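Local coordinates for protein Afp3 (Serratia entomophila, PDB 6RBN) that probably forms part of the contractile sheath around the inner tube of the anti-feeding prophage, a phage-tail-like injection system, at residues 289-294 against 346-351. Residues are numbered along the deposited sequence; the frame is centred on the assembly and turned at random.
Sequences KAPANV and YIPVRR
The ring of Pro348 is the bump of this contact, and the backbone of Lys289 and Ala290 forms the shallow hollow that receives it. CG of Pro348 sits 3.7 Å from CA and 3.8 Å from CB of Ala290, and CB of Pro348 lies 3.6 Å from the carbonyl O of Lys289. Ala290 suits the place because a methyl group lets the ring settle close to the main chain. A second, looser pair extends the seam: CG of Pro291 faces the CG2 branch of Ile347 at 4.4 Å, with Tyr278 of helix 271-284 touching both residues. No hydrogen bond crosses; the segments meet by van der Waals packing, mostly apolar.

Ala290 O accepts a 2.9 Å hydrogen bond from Lys289 NZ, on a lone pair in the carbonyl plane; the lysine leaves the backbone extended, and bends at chi2 (65°) and chi4 (66°) bring NZ round. A weak bond from Ala292 N to the same oxygen closes an inverse gamma turn centred on Pro291, a bend that suits the restricted phi of proline. Tyr346 holds the N-cap position, and Pro348 fits the first helical turn, where the amide hydrogen it lacks is not needed by an in-helix bond. Phe272 of a neighbouring Afp2 chain packs on Ala290. The contact packs the proline-bearing N-terminus of helix 347-364 against a loop extended through Lys289 and Ala290 that then bends at Pro291, joining the subtilisin-like and C-terminal regions of a phage-type tail sheath protein.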
loop_
_atom_site.group_PDB
_atom_site.type_symbol
_atom_site.label_atom_id
_atom_site.label_comp_id
_atom_site.label_asym_id
_atom_site.label_seq_id
_atom_site.Cartn_x
_atom_site.Cartn_y
_atom_site.Cartn_z
ATOM N N LYS D 289 53.403 -11.765 -19.220
ATOM C CA LYS D 289 54.015 -13.075 -19.079
ATOM C C LYS D 289 55.308 -13.134 -19.881
ATOM O O LYS D 289 55.367 -12.649 -21.014
ATOM C CB LYS D 289 53.042 -14.160 -19.549
ATOM C CG LYS D 289 53.600 -15.571 -19.574
ATOM C CD LYS D 289 53.939 -16.066 -18.189
ATOM C CE LYS D 289 54.366 -17.519 -18.228
ATOM N NZ LYS D 289 55.641 -17.694 -18.972
ATOM N N ALA D 290 56.340 -13.714 -19.281
ATOM C CA ALA D 290 57.626 -13.855 -19.950
ATOM C C ALA D 290 57.527 -14.857 -21.092
ATOM O O ALA D 290 57.134 -16.006 -20.862
ATOM C CB ALA D 290 58.692 -14.291 -18.956
ATOM N N PRO D 291 57.862 -14.477 -22.318
ATOM C CA PRO D 291 57.778 -15.400 -23.471
ATOM C C PRO D 291 58.994 -16.312 -23.573
ATOM O O PRO D 291 59.769 -16.279 -24.531
ATOM C CB PRO D 291 57.675 -14.431 -24.650
ATOM C CG PRO D 291 58.429 -13.241 -24.193
ATOM C CD PRO D 291 58.206 -13.108 -22.732
ATOM N N ALA D 292 59.186 -17.162 -22.560
ATOM C CA ALA D 292 60.431 -17.913 -22.485
ATOM C C ALA D 292 60.253 -19.352 -22.008
ATOM O O ALA D 292 61.140 -19.881 -21.331
ATOM C CB ALA D 292 61.426 -17.183 -21.589
ATOM N N ASN D 293 59.128 -19.993 -22.310
ATOM C CA ASN D 293 59.042 -21.446 -22.220
ATOM C C ASN D 293 58.272 -22.029 -23.392
ATOM O O ASN D 293 57.689 -23.110 -23.263
ATOM C CB ASN D 293 58.392 -21.923 -20.920
ATOM C CG ASN D 293 59.356 -21.968 -19.765
ATOM O OD1 ASN D 293 60.495 -22.385 -19.923
ATOM N ND2 ASN D 293 58.898 -21.561 -18.594
ATOM N N VAL D 294 58.252 -21.356 -24.513
ATOM C CA VAL D 294 57.482 -21.797 -25.665
ATOM C C VAL D 294 58.347 -22.726 -26.497
ATOM O O VAL D 294 59.495 -22.406 -26.819
ATOM C CB VAL D 294 56.995 -20.588 -26.482
ATOM C CG1 VAL D 294 56.191 -21.041 -27.690
ATOM C CG2 VAL D 294 56.174 -19.663 -25.606
ATOM N N TYR D 346 63.807 -6.956 -17.840
ATOM C CA TYR D 346 63.086 -8.082 -18.410
ATOM C C TYR D 346 62.225 -7.654 -19.590
ATOM O O TYR D 346 61.756 -6.516 -19.654
ATOM C CB TYR D 346 62.215 -8.757 -17.354
ATOM C CG TYR D 346 63.014 -9.411 -16.258
ATOM C CD1 TYR D 346 63.627 -10.638 -16.464
ATOM C CD2 TYR D 346 63.149 -8.809 -15.018
ATOM C CE1 TYR D 346 64.358 -11.241 -15.466
ATOM C CE2 TYR D 346 63.878 -9.405 -14.014
ATOM C CZ TYR D 346 64.479 -10.621 -14.245
ATOM O OH TYR D 346 65.207 -11.220 -13.244
ATOM N N ILE D 347 62.044 -8.585 -20.527
ATOM C CA ILE D 347 61.103 -8.362 -21.632
ATOM C C ILE D 347 59.660 -8.162 -21.184
ATOM O O ILE D 347 59.029 -7.205 -21.661
ATOM C CB ILE D 347 61.261 -9.466 -22.687
ATOM C CG1 ILE D 347 62.677 -9.468 -23.249
ATOM C CG2 ILE D 347 60.280 -9.284 -23.825
ATOM C CD1 ILE D 347 62.975 -10.668 -24.098
ATOM N N PRO D 348 59.050 -8.997 -20.302
ATOM C CA PRO D 348 57.616 -8.777 -20.026
ATOM C C PRO D 348 57.310 -7.528 -19.218
ATOM O O PRO D 348 56.180 -7.035 -19.268
ATOM C CB PRO D 348 57.211 -10.039 -19.262
ATOM C CG PRO D 348 58.415 -10.478 -18.618
ATOM C CD PRO D 348 59.499 -10.214 -19.591
ATOM N N VAL D 349 58.280 -7.001 -18.473
ATOM C CA VAL D 349 58.072 -5.726 -17.795
ATOM C C VAL D 349 58.132 -4.585 -18.799
ATOM O O VAL D 349 57.359 -3.623 -18.719
ATOM C CB VAL D 349 59.105 -5.561 -16.666
ATOM C CG1 VAL D 349 58.934 -4.234 -15.953
ATOM C CG2 VAL D 349 58.996 -6.711 -15.691
ATOM N N ARG D 350 59.021 -4.690 -19.787
ATOM C CA ARG D 350 59.171 -3.633 -20.778
ATOM C C ARG D 350 57.992 -3.587 -21.742
ATOM O O ARG D 350 57.476 -2.506 -22.042
ATOM C CB ARG D 350 60.479 -3.829 -21.541
ATOM C CG ARG D 350 60.699 -2.901 -22.716
ATOM C CD ARG D 350 61.009 -1.473 -22.304
ATOM N NE ARG D 350 59.819 -0.638 -22.237
ATOM C CZ ARG D 350 59.812 0.621 -21.817
ATOM N NH1 ARG D 350 60.940 1.200 -21.431
ATOM N NH2 ARG D 350 58.680 1.307 -21.789
ATOM N N ARG D 351 57.548 -4.743 -22.233
ATOM C CA ARG D 351 56.444 -4.767 -23.182
ATOM C C ARG D 351 55.082 -4.598 -22.526
ATOM O O ARG D 351 54.100 -4.382 -23.239
ATOM C CB ARG D 351 56.460 -6.063 -23.995
ATOM C CG ARG D 351 57.621 -6.154 -24.962
ATOM C CD ARG D 351 57.583 -7.433 -25.775
ATOM N NE ARG D 351 56.451 -7.473 -26.691
ATOM C CZ ARG D 351 55.439 -8.328 -26.587
ATOM N NH1 ARG D 351 55.423 -9.219 -25.609
ATOM N NH2 ARG D 351 54.448 -8.295 -27.467
#